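Local coordinates for Lactamase_B domain-containing protein (Bacillus lehensis G1, PDB 7EV5) that binds two zinc ions in a metallo-beta-lactamase fold and is probably a hydrolase, with dual activity and resemblance to B3 metallo-beta-lactamases and glyoxalase II, at residues A[151-156]-A[187-192]; A[2-7]-A[192-197]. One frame throughout, in Å; residues are numbered along the deposited sequence. Where two conformers were deposited one is given.

Interaction 1: residues A[151-156]-A[187-192]; sequences VLFQQS and VASGHG. With ZN (zinc ion), chain C.
Phe-153 lies alongside His-191, both side chains pointing the same way, just behind the zinc site. With CG of Phe-153 anti to its carbonyl carbon (chi1 -54°), the ring turns an edge to Ser-189 and Gly-190. Its CB lies at the margin of the contact, near the carbonyl O of His-191. Further out, CD1 comes 3.4 Å from that O and equally close to OG of Ser-189, which sits at the ring edge in its plane. CE1 then meets the imidazole edge, 3.8 Å from CD2 of His-191, and CZ ends beside the same CD2. The two ring planes stand at 80°, centroids 5.7 Å apart. At the strand end, the carbonyl O of Leu-152 rests 3.2 Å from CB of Ser-189, while the side chains of Leu-152 and Val-187 cross at about a right angle, CD2 against CG2. Water 1 joins the segments, accepting from N of Gln-154 and donating to O of His-191 at 2.8 Å. Next to CD2 in the imidazole, NE2 of His-191 binds zinc at 2.0 Å; Asp-58, His-59, Asp-150 and water 2 complete that metal's shell. The chemistry is therefore divided: a metal ligand is backed along its CD2 edge by a hydrocarbon ring, which would limit the imidazole's movement on that side, while the polar link between the backbones is left to a water.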
loop_
_atom_site.group_PDB
_atom_site.type_symbol
_atom_site.label_atom_id
_atom_site.label_comp_id
_atom_site.label_asym_id
_atom_site.label_seq_id
_atom_site.Cartn_x
_atom_site.Cartn_y
_atom_site.Cartn_z
ATOM N N VAL A 151 5.691 2.109 -5.825
ATOM C CA VAL A 151 5.950 2.414 -7.228
ATOM C C VAL A 151 6.735 3.715 -7.370
ATOM O O VAL A 151 7.752 3.776 -8.074
ATOM C CB VAL A 151 4.612 2.459 -7.988
ATOM C CG1 VAL A 151 4.815 2.971 -9.393
ATOM C CG2 VAL A 151 3.982 1.068 -8.017
ATOM N N LEU A 152 6.267 4.769 -6.707
ATOM C CA LEU A 152 6.762 6.128 -6.898
ATOM C C LEU A 152 6.947 6.759 -5.530
ATOM O O LEU A 152 6.011 6.785 -4.727
ATOM C CB LEU A 152 5.751 6.952 -7.708
ATOM C CG LEU A 152 6.051 8.436 -7.922
ATOM C CD1 LEU A 152 7.348 8.628 -8.707
ATOM C CD2 LEU A 152 4.889 9.138 -8.601
ATOM N N PHE A 153 8.145 7.270 -5.261
ATOM C CA PHE A 153 8.421 7.949 -4.006
ATOM C C PHE A 153 8.761 9.398 -4.301
ATOM O O PHE A 153 8.926 9.802 -5.454
ATOM C CB PHE A 153 9.624 7.320 -3.296
ATOM C CG PHE A 153 9.509 5.834 -3.084
ATOM C CD1 PHE A 153 8.500 5.301 -2.289
ATOM C CD2 PHE A 153 10.433 4.964 -3.650
ATOM C CE1 PHE A 153 8.412 3.921 -2.076
ATOM C CE2 PHE A 153 10.349 3.589 -3.442
ATOM C CZ PHE A 153 9.332 3.062 -2.656
ATOM N N GLN A 154 8.867 10.191 -3.240
ATOM C CA GLN A 154 9.424 11.529 -3.374
ATOM C C GLN A 154 10.892 11.399 -3.755
ATOM O O GLN A 154 11.696 10.873 -2.982
ATOM C CB GLN A 154 9.280 12.271 -2.052
ATOM C CG GLN A 154 9.690 13.728 -2.130
ATOM C CD GLN A 154 9.789 14.355 -0.762
ATOM O OE1 GLN A 154 10.641 13.977 0.047
ATOM N NE2 GLN A 154 8.899 15.300 -0.480
ATOM N N GLN A 155 11.235 11.832 -4.967
ATOM C CA GLN A 155 12.604 11.864 -5.494
ATOM C C GLN A 155 13.186 10.509 -5.892
ATOM O O GLN A 155 14.370 10.444 -6.246
ATOM C CB GLN A 155 13.588 12.602 -4.572
ATOM C CG GLN A 155 13.395 14.105 -4.525
ATOM C CD GLN A 155 13.732 14.756 -5.849
ATOM O OE1 GLN A 155 12.864 15.318 -6.515
ATOM N NE2 GLN A 155 14.996 14.675 -6.241
ATOM N N SER A 156 12.413 9.427 -5.865
ATOM C CA SER A 156 12.930 8.146 -6.334
ATOM C C SER A 156 11.756 7.284 -6.773
ATOM O O SER A 156 10.599 7.704 -6.717
ATOM C CB SER A 156 13.799 7.430 -5.288
ATOM O OG SER A 156 13.052 7.014 -4.158
ATOM N N VAL A 187 0.738 11.710 -3.575
ATOM C CA VAL A 187 1.300 10.369 -3.708
ATOM C C VAL A 187 1.640 9.898 -2.298
ATOM O O VAL A 187 2.603 10.371 -1.679
ATOM C CB VAL A 187 2.512 10.347 -4.640
ATOM C CG1 VAL A 187 3.135 8.952 -4.684
ATOM C CG2 VAL A 187 2.093 10.774 -6.035
ATOM N N ALA A 188 0.808 9.002 -1.764
ATOM C CA ALA A 188 0.990 8.447 -0.422
ATOM C C ALA A 188 1.641 7.083 -0.628
ATOM O O ALA A 188 0.969 6.077 -0.863
ATOM C CB ALA A 188 -0.347 8.360 0.310
ATOM N N SER A 189 2.965 7.064 -0.558
ATOM C CA SER A 189 3.778 5.918 -0.929
ATOM C C SER A 189 4.247 5.150 0.298
ATOM O O SER A 189 4.035 5.546 1.445
ATOM C CB SER A 189 4.979 6.375 -1.758
ATOM O OG SER A 189 5.910 7.049 -0.930
ATOM N N GLY A 190 4.873 4.006 0.037
ATOM C CA GLY A 190 5.256 3.114 1.111
ATOM C C GLY A 190 6.459 3.561 1.910
ATOM O O GLY A 190 6.671 3.038 3.002
ATOM N N HIS A 191 7.267 4.481 1.389
ATOM C CA HIS A 191 8.508 4.834 2.073
ATOM C C HIS A 191 8.793 6.312 1.872
ATOM O O HIS A 191 8.741 6.796 0.741
ATOM C CB HIS A 191 9.670 3.982 1.530
ATOM C CG HIS A 191 9.454 2.506 1.707
ATOM N ND1 HIS A 191 9.824 1.833 2.850
ATOM C CD2 HIS A 191 8.868 1.583 0.904
ATOM C CE1 HIS A 191 9.486 0.561 2.745
ATOM N NE2 HIS A 191 8.897 0.382 1.575
ATOM N N GLY A 192 9.098 7.024 2.958
ATOM C CA GLY A 192 9.495 8.412 2.858
ATOM C C GLY A 192 8.334 9.388 2.849
ATOM O O GLY A 192 7.174 9.020 3.068
HETATM ZN ZN ZN C . 8.006 -1.334 0.971
HETATM O O HOH W 1 8.580 9.247 -0.523
HETATM O O HOH W 2 8.573 -3.084 0.184
#

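Interaction 2: residues A[2-7]-A[192-197]; sequences FKQIPL and GPLTTI
The amide of Gln-4 lies alongside the isobutyl group of Leu-194, the two side chains running antiparallel, with NE2 of Gln-4 3.9 Å from CD2 of Leu-194. The two methyls of Leu-194 also meet the far end of the Phe-2 ring, which points back at them; CD1 of Leu-194 is 3.9 Å from CZ of Phe-2. One branched side chain thus touches both an aromatic ring and an amide of the same strand. A polar link is made by water 3, which donates to OE1 of Gln-4 at 2.8 Å and accepts from N of Leu-194 at 2.9 Å. Gln-4 reaches across because CG is anti to the backbone N (chi1 180°) and the chain stays extended beyond it. In the second shell, Tyr-15 OH is hydrogen-bonded to NE2 of Gln-4, so water and phenol hold the two ends of the amide and fix its rotation. Asn-13 likewise bonds O of Gly-192, tying the turn to strand 12-18. Leu-194 packs in addition on Ile-186 and Ala-188 of strand 186-189. This surface contact joins the two sheets of the alpha-beta-beta-alpha sandwich at their edges: strand 2-7, the edge of one sheet and backed by helix 33-42, meets the approach to strand 195-196, the edge of the other, just before helix 197-203.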
loop_
_atom_site.group_PDB
_atom_site.type_symbol
_atom_site.label_atom_id
_atom_site.label_comp_id
_atom_site.label_asym_id
_atom_site.label_seq_id
_atom_site.Cartn_x
_atom_site.Cartn_y
_atom_site.Cartn_z
ATOM N N PHE A 2 -6.564 11.757 6.127
ATOM C CA PHE A 2 -5.794 10.539 6.316
ATOM C C PHE A 2 -4.567 10.850 7.151
ATOM O O PHE A 2 -4.133 12.003 7.259
ATOM C CB PHE A 2 -5.390 9.863 4.987
ATOM C CG PHE A 2 -4.292 10.574 4.245
ATOM C CD1 PHE A 2 -2.965 10.207 4.419
ATOM C CD2 PHE A 2 -4.591 11.589 3.351
ATOM C CE1 PHE A 2 -1.949 10.862 3.736
ATOM C CE2 PHE A 2 -3.579 12.245 2.662
ATOM C CZ PHE A 2 -2.260 11.879 2.853
ATOM N N LYS A 3 -4.009 9.797 7.743
ATOM C CA LYS A 3 -2.754 9.885 8.472
ATOM C C LYS A 3 -1.728 8.929 7.881
ATOM O O LYS A 3 -2.038 7.764 7.607
ATOM C CB LYS A 3 -2.931 9.600 9.963
ATOM C CG LYS A 3 -1.691 9.997 10.753
ATOM C CD LYS A 3 -1.881 9.941 12.253
ATOM C CE LYS A 3 -0.816 10.795 12.943
ATOM N NZ LYS A 3 -0.623 10.402 14.367
ATOM N N GLN A 4 -0.517 9.438 7.698
ATOM C CA GLN A 4 0.655 8.639 7.376
ATOM C C GLN A 4 1.279 8.160 8.680
ATOM O O GLN A 4 1.605 8.977 9.555
ATOM C CB GLN A 4 1.649 9.510 6.615
ATOM C CG GLN A 4 2.940 8.816 6.204
ATOM C CD GLN A 4 3.866 9.769 5.493
ATOM O OE1 GLN A 4 4.165 10.843 6.002
ATOM N NE2 GLN A 4 4.293 9.404 4.296
ATOM N N ILE A 5 1.438 6.846 8.812
ATOM C CA ILE A 5 1.920 6.229 10.049
ATOM C C ILE A 5 3.084 5.301 9.726
ATOM O O ILE A 5 2.868 4.133 9.368
ATOM C CB ILE A 5 0.783 5.497 10.784
ATOM C CG1 ILE A 5 -0.407 6.444 11.006
ATOM C CG2 ILE A 5 1.278 4.936 12.112
ATOM C CD1 ILE A 5 -1.608 5.821 11.694
ATOM N N PRO A 6 4.332 5.763 9.836
ATOM C CA PRO A 6 5.464 4.854 9.632
ATOM C C PRO A 6 5.518 3.832 10.756
ATOM O O PRO A 6 5.319 4.170 11.924
ATOM C CB PRO A 6 6.684 5.787 9.681
ATOM C CG PRO A 6 6.145 7.155 9.464
ATOM C CD PRO A 6 4.754 7.162 10.006
ATOM N N LEU A 7 5.770 2.568 10.396
ATOM C CA LEU A 7 5.698 1.473 11.355
ATOM C C LEU A 7 6.831 0.479 11.150
ATOM O O LEU A 7 7.218 0.186 10.018
ATOM C CB LEU A 7 4.382 0.701 11.217
ATOM C CG LEU A 7 3.090 1.437 11.575
ATOM C CD1 LEU A 7 1.895 0.650 11.065
ATOM C CD2 LEU A 7 2.976 1.659 13.077
ATOM N N GLY A 192 9.098 7.024 2.958
ATOM C CA GLY A 192 9.495 8.412 2.858
ATOM C C GLY A 192 8.334 9.388 2.849
ATOM O O GLY A 192 7.174 9.020 3.068
ATOM N N PRO A 193 8.636 10.657 2.575
ATOM C CA PRO A 193 7.629 11.718 2.701
ATOM C C PRO A 193 6.548 11.660 1.633
ATOM O O PRO A 193 6.722 11.106 0.545
ATOM C CB PRO A 193 8.452 13.006 2.538
ATOM C CG PRO A 193 9.855 12.620 2.844
ATOM C CD PRO A 193 9.997 11.191 2.398
ATOM N N LEU A 194 5.418 12.288 1.955
ATOM C CA LEU A 194 4.382 12.523 0.962
ATOM C C LEU A 194 4.908 13.428 -0.147
ATOM O O LEU A 194 5.829 14.224 0.047
ATOM C CB LEU A 194 3.179 13.195 1.619
ATOM C CG LEU A 194 2.403 12.399 2.661
ATOM C CD1 LEU A 194 1.378 13.301 3.316
ATOM C CD2 LEU A 194 1.728 11.187 2.020
ATOM N N THR A 195 4.309 13.298 -1.327
ATOM C CA THR A 195 4.596 14.175 -2.448
ATOM C C THR A 195 3.323 14.317 -3.273
ATOM O O THR A 195 2.247 13.889 -2.854
ATOM C CB THR A 195 5.826 13.682 -3.219
ATOM O OG1 THR A 195 6.229 14.693 -4.146
ATOM C CG2 THR A 195 5.530 12.385 -3.958
ATOM N N THR A 196 3.427 14.964 -4.431
ATOM C CA THR A 196 2.303 15.038 -5.350
ATOM C C THR A 196 2.762 14.600 -6.729
ATOM O O THR A 196 3.960 14.553 -7.023
ATOM C CB THR A 196 1.679 16.443 -5.447
ATOM O OG1 THR A 196 2.662 17.363 -5.942
ATOM C CG2 THR A 196 1.154 16.903 -4.091
ATOM N N ILE A 197 1.772 14.256 -7.553
ATOM C CA ILE A 197 2.045 13.864 -8.935
ATOM C C ILE A 197 2.806 14.964 -9.659
ATOM O O ILE A 197 3.838 14.714 -10.291
ATOM C CB ILE A 197 0.738 13.513 -9.662
ATOM C CG1 ILE A 197 0.081 12.284 -9.030
ATOM C CG2 ILE A 197 1.007 13.316 -11.159
ATOM C CD1 ILE A 197 0.732 10.991 -9.410
HETATM O O HOH W 3 5.248 13.119 4.714
#

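How the interactions relate
Interactions 1 and 2 lie about 8 Å apart, centre to centre, and share Gly-192, where the chain leaves the zinc ligand of interaction 1 and enters the rim contact of interaction 2. Along the sequence, 2-7 comes first, then 151-156, 187-192 and 192-197, so interaction 2 spans nearly the whole chain and encloses the shorter connection of interaction 1. Strands 186-189 and 195-196 are antiparallel neighbours in one sheet, joined by a probable hydrogen bond from Val-187 N to Thr-195 O (2.7 Å). Interaction 2 extends outward to the other sheet through strand 2-7. The turn bearing a metal ligand is thus bordered by a buried contact and a surface contact.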